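Local coordinates for protein catechol 1,2-dioxygenase (Burkholderia ambifaria, PDB 5VXT) that probably catalyses the iron(III)-dependent intradiol ring cleavage of catechol by dioxygen to give cis,cis-muconate, at residues P277-A283 / A294-F300; A145-V149 / L288-A292; T153-L157 / F302-P306; G133-D138 / K203-L209; Q187-N191 / R320-T324. One frame throughout, in Å; residues are numbered along the deposited sequence.

Contact 1. Residues P277-A283 / A294-F300; sequences PPVTAKA and AYQDIEF
Thr280 and Lys282 pair with Asp297 and Tyr295 as antiparallel hydrogen-bonded pairs, with the non-hydrogen-bonded pair Ala281-Gln296 between them; the axes of strands 280-282 and 295-299 come within 4.6 Å, their directions 133° apart. On the face of Tyr295 and Asp297, Lys282 makes most side-chain contacts. Its CB lies over a face of the Tyr295 ring, 3.9 Å from the centroid, a CH-pi contact displaced toward the rim. The ring reaches this place because its CG sits between the backbone N and the carbonyl carbon (chi1 68°). Beyond it the extended lysine chain runs past Asp297 CB, and NZ makes a long salt bridge to Asp297 OD1 (3.6 Å). That oxygen also has a hydrogen bond from His151 NE2, which ties the carboxylate to the neighbouring strand 147-155. On the face of Gln296 and Ile298, Val279 sets CG2 3.6 Å from Ile298 CD1, while CG1 rests on Gln296 CB. Past the end of the ladder Pro277 CG fills the angle between Ile298 CG2 and Phe300 CD1, 3.5 Å from the latter, and a water donates to Glu299 O and weakly to Pro278 O. Strand 280-282 forms the edge of one sheet in the intradiol dioxygenase beta-sandwich.

Contact 2. Residues A145-V149 / L288-A292; sequences AGPLV and LGLKA
Leu288 opens the contact with its CD2 branch turned to Val149 CG2 at a long 4.5 Å. Two residues on, Leu290 makes the main apolar contact. Its CG is anti to the carbonyl carbon (chi1 -54°), which directs the isobutyl group at strand 147-149. CD1 then meets Val149 CG2 at 3.8 Å, the two side chains crossing at about a right angle, and CB stands 4.2 Å from Pro147 CB. The same leucine also packs on Tyr295. The loop between strands 280-282 and 295-303 therefore folds over the face of the sheet that carries Pro147, Val149 and Tyr295, and covers part of the outer face of this sheet of the intradiol dioxygenase beta-sandwich, the side turned away from the second sheet. Lys291 supplies the polar bond. With chi1 at 65° and the rest of the chain fully extended, the side chain passes Pro147 CD at CE and brings NZ 2.7 Å from Ala145 O. The ammonium meets that carbonyl nearly head-on, at a C=O...N angle of 170°, so a short charged bond ties the loop to the residues leading into the strand. Along the way the aliphatic part of the lysine also touches Leu209. Ala292 comes last, its CB pointing toward the Pro147 ring and lying 4.3 Å from CG.

Contact 3. Residues T153-L157 / F302-P306; sequences TVTGL and FVLTP
Three backbone hydrogen bonds join Thr153-Thr155 to Phe302-Leu304 as parallel strands. Phe302 N donates to Thr153 O, Thr155 N to Phe302 O and Leu304 N to Thr155 O, each at 2.9 Å; the chain of residues 302-304 thus brackets Thr155, whose N and O are both used. CA-H...O contacts from Val154 to Phe302 O and from Val303 to Thr155 O add to the ladder. One side-chain bond within the first segment belongs here too: Thr155 OG1 donates to Gly156 O at 2.6 Å, in the carbonyl plane and on a lone pair; Lys160 O, a second acceptor, must share or compete for the one proton. With the hydroxyl anti to the backbone N (chi1 165°), the methyl CG2 faces across the strands and lies 3.6 Å from Val303 CG2, the two side chains side by side and pointing the same way.

The remaining apolar contacts lie on both sides of the ladder. On the inner face Val154 CG1 meets Leu304 CD1 at 3.7 Å, and CG2 approaches the Phe302 ring obliquely. After the strand Leu157 reaches back across the second segment: its CD1 rests 3.7 Å from Pro306 CD and its CD2 3.9 Å from Val303 CG1, both at about right angles, while CG sits over Leu304 O.

Val154, Phe302 and Leu304 face the second sheet: Val154 and Phe302 meet Val167 of strand 166-170, and Phe302 and Leu304 meet Val243 of strand 238-244 and Leu251 of strand 251-256; Phe302 also places its ring edge-to-face with Phe241.

Contact 4. Residues G133-D138 / K203-L209; sequences GVAKID and KYEFRTL
Ala135 uses both its backbone groups across the parallel strands: its N donates to Glu205 O (2.9 Å), and its O accepts from Arg207 N (2.8 Å). Ile137 N then donates to Arg207 O, continuing the ladder past strand 134-136. On the outer face Arg207 grips Glu205 side-on with NE and NH2, both on OE2 and both from the same side of the carboxylate; the NE bond is 3.0 Å. OE2 lies in the guanidinium plane but is itself met from well above the plane of its carboxylate. Val134 CG1 lies over one face of the guanidinium, toward its rim, 3.8 Å from NE, and NH1 has a weak bond to Leu288 O. Lys136 bends at chi4 to bring NZ 2.8 Å from Asp138 OD1, whose carboxylate stands across Leu209. On the inner face Ile137 CG2 meets the edge of the Phe206 ring, and CG1 presses tightly on Thr208 CB (3.5 Å). The Thr208 hydroxyl is hydrogen-bonded to His171 NE2. The chemistry is thus divided by face: two salt bridges, each between residues two apart in one segment, probably offset charge on the outer face, while Ala135, Ile137 and Phe206 pack inward against Val196 and Cys169 of the second sheet.

Contact 5. Residues Q187-N191 / R320-T324; sequences QSDFN and RASAT
Phe190 turns the edge of its ring to the chain end, so that Ala323 O and Thr324 O both lie near the ring plane. CZ is 3.3 Å from Ala323 O and CE1 3.3 Å from Thr324 O, an in-plane approach that sets the slightly positive ring hydrogens against two carbonyl oxygens. Ala323 CB comes from above the ring plane, by its CZ corner, 3.6 Å from CZ. The Asp189 side chain crosses that of Thr324 at a slant, OD2 3.9 Å from Thr324 CB, a van der Waals contact. Both Asp189 and Phe190 stand at the corners of a type II beta turn from Ser188 to Asn191, closed by Asn191 N donating to Ser188 O; Phe190 takes the third position with positive phi (71°). Asn191 ND2 also donates to Gln187 OE1 (3.0 Å), and Asn191 OD1 accepts from the backbone N of Leu139 and Asp140, so the turn is also tied to residues 139-140. Phe190 further packs on Val125 of strand 125-126, which pairs in parallel with strand 321-322. Ring edge, carbonyl oxygens, a methyl and the Asp189-Thr324 touch make up the contact, so the C-terminal tail is probably held by weak electrostatic and dispersion forces rather than directed bonds.

Contacts 1, 3 and 4 are ladders of one five-stranded sheet: contact 4 pairs edge strand 134-136 with 203-209, contact 3 pairs the central neighbours 147-155 and 295-303, and contact 1 adds the other edge, 280-282. Contact 2 lays a loop on the same sheet and touches contacts 1 and 4. Tyr204 connects three of them, bonding Phe300 O and meeting the Phe302 ring. Apolar groups face the second sheet in contacts 1, 3 and 4, with Phe302, Leu304 and Phe206 buried, whereas edge strand 280-282, the loop of contact 2 and the tail of contact 5 are more exposed. Salt bridges lie on the outer face in contacts 1 and 4. Contact 5 lacks strand pairing, but Asn191 touches Asp138.

Contact 1. Residues P277-A283 / A294-F300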
# COMPACT_ATOMS: atom_id res chain seq x y z
N PRO B 277 24.84 -10.59 23.04
CA PRO B 277 26.08 -10.60 23.84
C PRO B 277 25.77 -10.51 25.32
O PRO B 277 24.74 -9.95 25.72
CB PRO B 277 26.83 -9.36 23.35
CG PRO B 277 25.80 -8.49 22.67
CD PRO B 277 24.51 -9.25 22.53
N PRO B 278 26.63 -11.09 26.16
CA PRO B 278 26.46 -10.95 27.61
C PRO B 278 26.51 -9.50 28.06
O PRO B 278 27.21 -8.67 27.48
CB PRO B 278 27.64 -11.74 28.18
CG PRO B 278 27.95 -12.74 27.13
CD PRO B 278 27.66 -12.08 25.81
N VAL B 279 25.73 -9.21 29.10
CA VAL B 279 25.76 -7.92 29.79
C VAL B 279 26.41 -8.13 31.16
O VAL B 279 26.13 -9.12 31.84
CB VAL B 279 24.34 -7.34 29.94
CG1 VAL B 279 24.40 -5.93 30.51
CG2 VAL B 279 23.60 -7.36 28.60
N THR B 280 27.29 -7.20 31.55
CA THR B 280 28.04 -7.25 32.80
C THR B 280 27.66 -6.08 33.70
O THR B 280 27.48 -4.96 33.22
CB THR B 280 29.57 -7.21 32.54
OG1 THR B 280 30.02 -8.48 32.04
CG2 THR B 280 30.34 -6.90 33.79
N ALA B 281 27.54 -6.35 35.01
CA ALA B 281 27.44 -5.29 36.01
C ALA B 281 28.81 -4.77 36.39
O ALA B 281 29.74 -5.54 36.63
CB ALA B 281 26.73 -5.81 37.27
N LYS B 282 28.94 -3.44 36.47
CA LYS B 282 30.22 -2.80 36.77
C LYS B 282 29.98 -1.58 37.66
O LYS B 282 28.85 -1.12 37.82
CB LYS B 282 30.97 -2.41 35.49
CG LYS B 282 31.58 -3.60 34.76
CD LYS B 282 32.44 -3.17 33.59
CE LYS B 282 33.26 -4.34 33.07
NZ LYS B 282 34.27 -3.93 32.05
N ALA B 283 31.07 -1.09 38.25
CA ALA B 283 31.03 0.06 39.15
C ALA B 283 32.00 1.12 38.66
O ALA B 283 32.73 0.94 37.68
CB ALA B 283 31.34 -0.37 40.59
N ALA B 294 26.83 2.16 39.80
CA ALA B 294 26.62 0.87 39.17
C ALA B 294 26.07 1.06 37.76
O ALA B 294 25.19 1.90 37.53
CB ALA B 294 25.66 0.02 40.00
N TYR B 295 26.60 0.29 36.81
CA TYR B 295 26.13 0.38 35.43
C TYR B 295 26.30 -0.96 34.74
O TYR B 295 27.09 -1.80 35.17
CB TYR B 295 26.86 1.48 34.65
CG TYR B 295 28.33 1.21 34.38
CD1 TYR B 295 28.75 0.63 33.20
CD2 TYR B 295 29.29 1.58 35.32
CE1 TYR B 295 30.10 0.39 32.95
CE2 TYR B 295 30.64 1.35 35.08
CZ TYR B 295 31.04 0.76 33.91
OH TYR B 295 32.38 0.54 33.69
N GLN B 296 25.54 -1.14 33.67
CA GLN B 296 25.61 -2.34 32.86
C GLN B 296 26.53 -2.10 31.67
O GLN B 296 26.57 -0.99 31.12
CB GLN B 296 24.22 -2.77 32.39
CG GLN B 296 23.44 -3.47 33.50
CD GLN B 296 21.98 -3.69 33.17
OE1 GLN B 296 21.24 -2.75 32.90
NE2 GLN B 296 21.56 -4.95 33.21
N ASP B 297 27.27 -3.13 31.29
CA ASP B 297 28.36 -3.02 30.33
C ASP B 297 28.23 -4.13 29.31
O ASP B 297 28.04 -5.29 29.67
CB ASP B 297 29.70 -3.09 31.07
CG ASP B 297 30.89 -2.88 30.16
OD1 ASP B 297 31.52 -3.88 29.76
OD2 ASP B 297 31.18 -1.71 29.85
N ILE B 298 28.30 -3.77 28.02
CA ILE B 298 28.26 -4.76 26.96
C ILE B 298 29.49 -4.60 26.09
O ILE B 298 29.68 -3.54 25.48
CB ILE B 298 26.99 -4.64 26.10
CG1 ILE B 298 25.73 -4.80 26.95
CG2 ILE B 298 27.03 -5.68 25.00
CD1 ILE B 298 24.46 -4.83 26.15
N GLU B 299 30.30 -5.64 26.01
CA GLU B 299 31.42 -5.67 25.08
C GLU B 299 30.95 -6.30 23.78
O GLU B 299 30.44 -7.43 23.78
CB GLU B 299 32.63 -6.42 25.65
CG GLU B 299 33.77 -6.57 24.64
CD GLU B 299 35.07 -7.06 25.25
OE1 GLU B 299 35.23 -6.97 26.49
OE2 GLU B 299 35.94 -7.52 24.49
N PHE B 300 31.07 -5.57 22.68
CA PHE B 300 30.64 -6.09 21.40
C PHE B 300 31.55 -5.57 20.31
O PHE B 300 31.66 -4.35 20.12
CB PHE B 300 29.19 -5.71 21.11
CG PHE B 300 28.59 -6.47 19.98
CD1 PHE B 300 28.12 -7.76 20.17
CD2 PHE B 300 28.51 -5.92 18.72
CE1 PHE B 300 27.56 -8.47 19.13
CE2 PHE B 300 27.96 -6.63 17.68
CZ PHE B 300 27.49 -7.91 17.88
O HOH W 1 29.84 -9.35 25.44

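Contact 2. Residues A145-V149 / L288-A292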
# COMPACT_ATOMS: atom_id res chain seq x y z
N ALA B 145 15.52 4.32 33.11
CA ALA B 145 16.56 3.51 32.50
C ALA B 145 17.89 3.77 33.20
O ALA B 145 18.25 4.93 33.42
CB ALA B 145 16.70 3.81 31.00
N GLY B 146 18.60 2.71 33.54
CA GLY B 146 19.92 2.82 34.12
C GLY B 146 20.97 3.02 33.05
O GLY B 146 20.72 2.85 31.84
N PRO B 147 22.17 3.40 33.48
CA PRO B 147 23.24 3.68 32.51
C PRO B 147 23.79 2.40 31.89
O PRO B 147 23.90 1.36 32.55
CB PRO B 147 24.30 4.40 33.35
CG PRO B 147 24.07 3.91 34.74
CD PRO B 147 22.58 3.68 34.87
N LEU B 148 24.14 2.49 30.61
CA LEU B 148 24.65 1.37 29.83
C LEU B 148 25.87 1.82 29.04
O LEU B 148 25.81 2.84 28.34
CB LEU B 148 23.57 0.83 28.88
CG LEU B 148 24.02 -0.22 27.86
CD1 LEU B 148 24.26 -1.56 28.51
CD2 LEU B 148 22.97 -0.35 26.76
N VAL B 149 26.96 1.06 29.13
CA VAL B 149 28.16 1.32 28.34
C VAL B 149 28.31 0.20 27.31
O VAL B 149 28.36 -0.98 27.66
CB VAL B 149 29.42 1.42 29.21
CG1 VAL B 149 30.64 1.48 28.32
CG2 VAL B 149 29.34 2.64 30.09
N LEU B 288 33.06 8.08 34.59
CA LEU B 288 32.79 8.08 33.16
C LEU B 288 31.69 9.05 32.77
O LEU B 288 31.19 8.99 31.64
CB LEU B 288 32.42 6.67 32.68
CG LEU B 288 33.53 5.62 32.54
CD1 LEU B 288 33.91 5.06 33.88
CD2 LEU B 288 33.09 4.51 31.60
N GLY B 289 31.29 9.94 33.67
CA GLY B 289 30.18 10.84 33.41
C GLY B 289 28.81 10.21 33.51
O GLY B 289 27.82 10.86 33.17
N LEU B 290 28.73 8.96 33.96
CA LEU B 290 27.46 8.26 34.11
C LEU B 290 26.71 8.77 35.33
O LEU B 290 27.30 9.26 36.30
CB LEU B 290 27.69 6.76 34.21
CG LEU B 290 28.52 6.14 33.08
CD1 LEU B 290 28.59 4.62 33.22
CD2 LEU B 290 27.95 6.54 31.73
N LYS B 291 25.38 8.63 35.29
CA LYS B 291 24.51 9.19 36.31
C LYS B 291 24.44 8.35 37.58
O LYS B 291 23.74 8.74 38.52
CB LYS B 291 23.10 9.38 35.75
CG LYS B 291 22.37 8.10 35.38
CD LYS B 291 20.92 8.39 35.02
CE LYS B 291 20.15 7.13 34.68
NZ LYS B 291 18.75 7.42 34.27
N ALA B 292 25.16 7.23 37.64
CA ALA B 292 25.10 6.35 38.80
C ALA B 292 26.36 5.48 38.82
O ALA B 292 26.97 5.23 37.78
CB ALA B 292 23.84 5.48 38.78

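Contact 3. Residues T153-L157 / F302-P306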
# COMPACT_ATOMS: atom_id res chain seq x y z
N THR B 153 35.76 -3.14 19.61
CA THR B 153 36.66 -2.79 18.54
C THR B 153 36.05 -3.15 17.19
O THR B 153 35.30 -4.12 17.07
CB THR B 153 38.00 -3.50 18.67
OG1 THR B 153 37.81 -4.90 18.41
CG2 THR B 153 38.57 -3.32 20.06
N VAL B 154 36.38 -2.33 16.20
CA VAL B 154 36.08 -2.60 14.81
C VAL B 154 37.31 -3.22 14.18
O VAL B 154 38.38 -2.59 14.13
CB VAL B 154 35.68 -1.31 14.07
CG1 VAL B 154 35.46 -1.58 12.58
CG2 VAL B 154 34.46 -0.69 14.73
N THR B 155 37.18 -4.46 13.73
CA THR B 155 38.26 -5.15 13.05
C THR B 155 37.79 -5.63 11.68
O THR B 155 36.59 -5.73 11.42
CB THR B 155 38.75 -6.36 13.85
OG1 THR B 155 39.55 -7.19 13.00
CG2 THR B 155 37.59 -7.18 14.34
N GLY B 156 38.76 -5.93 10.82
CA GLY B 156 38.49 -6.66 9.60
C GLY B 156 38.52 -8.15 9.84
O GLY B 156 38.70 -8.63 10.96
N LEU B 157 38.35 -8.91 8.76
CA LEU B 157 38.36 -10.36 8.86
C LEU B 157 39.71 -10.90 9.35
O LEU B 157 39.76 -12.04 9.84
CB LEU B 157 38.01 -10.99 7.52
CG LEU B 157 36.53 -10.95 7.11
CD1 LEU B 157 36.38 -11.49 5.71
CD2 LEU B 157 35.67 -11.75 8.08
N PHE B 302 32.83 -5.49 16.23
CA PHE B 302 32.30 -5.57 14.88
C PHE B 302 33.39 -6.11 13.98
O PHE B 302 34.47 -5.51 13.88
CB PHE B 302 31.82 -4.21 14.38
CG PHE B 302 30.72 -3.61 15.21
CD1 PHE B 302 29.40 -3.97 15.01
CD2 PHE B 302 31.00 -2.65 16.17
CE1 PHE B 302 28.39 -3.40 15.76
CE2 PHE B 302 30.00 -2.09 16.92
CZ PHE B 302 28.69 -2.46 16.72
N VAL B 303 33.14 -7.26 13.35
CA VAL B 303 34.06 -7.84 12.38
C VAL B 303 33.46 -7.58 11.01
O VAL B 303 32.39 -8.10 10.68
CB VAL B 303 34.29 -9.34 12.61
CG1 VAL B 303 35.19 -9.90 11.53
CG2 VAL B 303 34.91 -9.58 13.99
N LEU B 304 34.15 -6.77 10.21
CA LEU B 304 33.66 -6.31 8.91
C LEU B 304 34.15 -7.24 7.80
O LEU B 304 35.13 -7.97 7.95
CB LEU B 304 34.16 -4.89 8.65
CG LEU B 304 34.00 -3.81 9.73
CD1 LEU B 304 34.39 -2.46 9.15
CD2 LEU B 304 32.56 -3.77 10.25
N THR B 305 33.48 -7.17 6.65
CA THR B 305 33.92 -7.85 5.44
C THR B 305 34.47 -6.86 4.43
O THR B 305 34.11 -5.68 4.43
CB THR B 305 32.78 -8.66 4.81
OG1 THR B 305 31.65 -7.81 4.58
CG2 THR B 305 32.37 -9.80 5.73
N PRO B 306 35.37 -7.30 3.54
CA PRO B 306 36.00 -6.36 2.61
C PRO B 306 35.17 -6.13 1.35
O PRO B 306 34.40 -6.99 0.91
CB PRO B 306 37.31 -7.07 2.26
CG PRO B 306 36.92 -8.51 2.28
CD PRO B 306 35.91 -8.66 3.38

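Contact 4. Residues G133-D138 / K203-L209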
# COMPACT_ATOMS: atom_id res chain seq x y z
N GLY B 133 36.15 8.45 19.02
CA GLY B 133 36.32 7.33 19.93
C GLY B 133 35.20 7.01 20.91
O GLY B 133 34.96 5.83 21.20
N VAL B 134 34.55 8.03 21.47
CA VAL B 134 33.54 7.82 22.51
C VAL B 134 32.43 8.84 22.32
O VAL B 134 32.68 10.01 22.02
CB VAL B 134 34.14 7.94 23.94
CG1 VAL B 134 33.04 7.87 24.99
CG2 VAL B 134 35.17 6.85 24.20
N ALA B 135 31.18 8.40 22.48
CA ALA B 135 30.03 9.29 22.46
C ALA B 135 29.12 8.98 23.64
O ALA B 135 28.80 7.82 23.89
CB ALA B 135 29.25 9.18 21.15
N LYS B 136 28.71 10.02 24.35
CA LYS B 136 27.62 9.93 25.32
C LYS B 136 26.36 10.41 24.62
O LYS B 136 26.26 11.58 24.24
CB LYS B 136 27.90 10.76 26.57
CG LYS B 136 26.85 10.60 27.64
CD LYS B 136 27.19 11.40 28.88
CE LYS B 136 26.21 11.09 30.01
NZ LYS B 136 24.81 11.35 29.61
N ILE B 137 25.39 9.51 24.44
CA ILE B 137 24.30 9.76 23.51
C ILE B 137 22.96 9.93 24.20
O ILE B 137 21.97 10.25 23.52
CB ILE B 137 24.22 8.66 22.44
CG1 ILE B 137 23.79 7.33 23.05
CG2 ILE B 137 25.57 8.49 21.75
CD1 ILE B 137 23.70 6.20 22.04
N ASP B 138 22.88 9.77 25.52
CA ASP B 138 21.62 10.04 26.22
C ASP B 138 21.59 11.52 26.59
O ASP B 138 22.20 11.95 27.58
CB ASP B 138 21.43 9.11 27.42
CG ASP B 138 22.45 9.34 28.52
OD1 ASP B 138 23.66 9.19 28.27
OD2 ASP B 138 22.01 9.67 29.64
N LYS B 203 38.83 1.24 18.36
CA LYS B 203 37.91 1.18 19.49
C LYS B 203 36.79 2.20 19.35
O LYS B 203 37.01 3.33 18.92
CB LYS B 203 38.65 1.41 20.81
CG LYS B 203 39.65 0.31 21.16
CD LYS B 203 40.36 0.57 22.50
CE LYS B 203 39.64 -0.07 23.68
NZ LYS B 203 40.33 0.20 24.97
N TYR B 204 35.58 1.78 19.72
CA TYR B 204 34.40 2.63 19.77
C TYR B 204 33.78 2.49 21.16
O TYR B 204 33.93 1.46 21.82
CB TYR B 204 33.36 2.24 18.68
CG TYR B 204 32.52 1.06 19.10
CD1 TYR B 204 32.95 -0.23 18.87
CD2 TYR B 204 31.30 1.24 19.76
CE1 TYR B 204 32.19 -1.32 19.27
CE2 TYR B 204 30.55 0.17 20.18
CZ TYR B 204 31.00 -1.11 19.94
OH TYR B 204 30.25 -2.20 20.34
N GLU B 205 33.06 3.52 21.60
CA GLU B 205 32.37 3.40 22.88
C GLU B 205 31.16 4.31 22.90
O GLU B 205 31.25 5.48 22.50
CB GLU B 205 33.31 3.75 24.04
CG GLU B 205 32.68 3.55 25.40
CD GLU B 205 33.70 3.65 26.51
OE1 GLU B 205 34.91 3.58 26.20
OE2 GLU B 205 33.30 3.79 27.68
N PHE B 206 30.03 3.77 23.35
CA PHE B 206 28.81 4.54 23.54
C PHE B 206 28.42 4.49 25.00
O PHE B 206 28.41 3.41 25.61
CB PHE B 206 27.66 4.01 22.66
CG PHE B 206 27.91 4.15 21.19
CD1 PHE B 206 27.70 5.36 20.56
CD2 PHE B 206 28.37 3.08 20.45
CE1 PHE B 206 27.93 5.50 19.20
CE2 PHE B 206 28.60 3.21 19.09
CZ PHE B 206 28.39 4.42 18.47
N ARG B 207 28.12 5.65 25.57
CA ARG B 207 27.62 5.76 26.93
C ARG B 207 26.19 6.27 26.86
O ARG B 207 25.94 7.34 26.29
CB ARG B 207 28.52 6.67 27.77
CG ARG B 207 29.92 6.10 27.85
CD ARG B 207 30.89 7.01 28.56
NE ARG B 207 32.25 6.48 28.48
CZ ARG B 207 33.33 7.13 28.90
NH1 ARG B 207 33.21 8.33 29.45
NH2 ARG B 207 34.53 6.58 28.79
N THR B 208 25.26 5.49 27.39
CA THR B 208 23.86 5.70 27.11
C THR B 208 23.06 5.09 28.26
O THR B 208 23.59 4.87 29.35
CB THR B 208 23.50 5.11 25.73
OG1 THR B 208 22.11 5.30 25.46
CG2 THR B 208 23.83 3.62 25.66
N LEU B 209 21.78 4.82 28.01
CA LEU B 209 20.90 4.18 28.97
C LEU B 209 20.27 2.94 28.34
O LEU B 209 20.20 2.81 27.11
CB LEU B 209 19.82 5.15 29.47
CG LEU B 209 20.29 6.50 30.02
CD1 LEU B 209 19.10 7.41 30.33
CD2 LEU B 209 21.17 6.32 31.26

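Contact 5. Residues Q187-N191 / R320-T324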
# COMPACT_ATOMS: atom_id res chain seq x y z
N GLN B 187 11.61 14.52 21.83
CA GLN B 187 12.93 14.37 22.41
C GLN B 187 13.92 15.29 21.69
O GLN B 187 13.63 15.85 20.63
CB GLN B 187 13.42 12.92 22.33
CG GLN B 187 12.38 11.87 22.68
CD GLN B 187 12.97 10.46 22.71
OE1 GLN B 187 14.17 10.27 22.57
NE2 GLN B 187 12.11 9.47 22.90
N SER B 188 15.09 15.47 22.29
CA SER B 188 16.12 16.24 21.63
C SER B 188 16.55 15.54 20.34
O SER B 188 16.49 14.31 20.23
CB SER B 188 17.32 16.42 22.56
OG SER B 188 16.95 17.11 23.73
N ASP B 189 16.96 16.33 19.36
CA ASP B 189 17.54 15.77 18.15
C ASP B 189 18.71 14.87 18.52
O ASP B 189 19.63 15.28 19.24
CB ASP B 189 18.01 16.89 17.20
CG ASP B 189 16.85 17.70 16.63
OD1 ASP B 189 15.78 17.12 16.36
OD2 ASP B 189 17.03 18.93 16.44
N PHE B 190 18.66 13.62 18.05
CA PHE B 190 19.70 12.61 18.23
C PHE B 190 19.81 12.10 19.66
O PHE B 190 20.85 11.56 20.05
CB PHE B 190 21.07 13.11 17.75
CG PHE B 190 21.06 13.59 16.33
CD1 PHE B 190 21.07 14.95 16.05
CD2 PHE B 190 21.00 12.69 15.29
CE1 PHE B 190 21.05 15.40 14.75
CE2 PHE B 190 20.97 13.13 13.98
CZ PHE B 190 21.00 14.49 13.71
N ASN B 191 18.76 12.24 20.46
CA ASN B 191 18.76 11.57 21.76
C ASN B 191 18.81 10.07 21.53
O ASN B 191 18.05 9.52 20.73
CB ASN B 191 17.53 11.94 22.58
CG ASN B 191 17.59 11.34 23.98
OD1 ASN B 191 18.63 11.38 24.64
ND2 ASN B 191 16.48 10.76 24.44
N ARG B 320 15.36 7.63 4.32
CA ARG B 320 15.78 7.71 5.71
C ARG B 320 15.62 9.13 6.21
O ARG B 320 15.91 10.09 5.48
CB ARG B 320 17.24 7.25 5.87
CG ARG B 320 17.43 5.74 5.74
CD ARG B 320 18.81 5.40 5.19
NE ARG B 320 19.08 3.96 5.11
CZ ARG B 320 19.81 3.39 4.15
NH1 ARG B 320 20.34 4.13 3.17
NH2 ARG B 320 20.00 2.08 4.15
N ALA B 321 15.15 9.27 7.44
CA ALA B 321 15.00 10.57 8.06
C ALA B 321 16.36 11.19 8.35
O ALA B 321 17.38 10.50 8.43
CB ALA B 321 14.20 10.46 9.37
N SER B 322 16.37 12.52 8.51
CA SER B 322 17.56 13.26 8.88
C SER B 322 17.18 14.41 9.80
O SER B 322 16.05 14.90 9.77
CB SER B 322 18.29 13.81 7.65
OG SER B 322 17.58 14.90 7.10
N ALA B 323 18.14 14.85 10.61
CA ALA B 323 17.88 15.88 11.60
C ALA B 323 19.04 16.85 11.70
O ALA B 323 20.16 16.57 11.25
CB ALA B 323 17.59 15.28 12.99
N THR B 324 18.76 18.00 12.31
CA THR B 324 19.69 19.10 12.51
C THR B 324 21.02 18.66 13.13
O THR B 324 21.18 18.66 14.35
CB THR B 324 19.06 20.19 13.40
OG1 THR B 324 17.75 20.53 12.90
CG2 THR B 324 19.92 21.44 13.44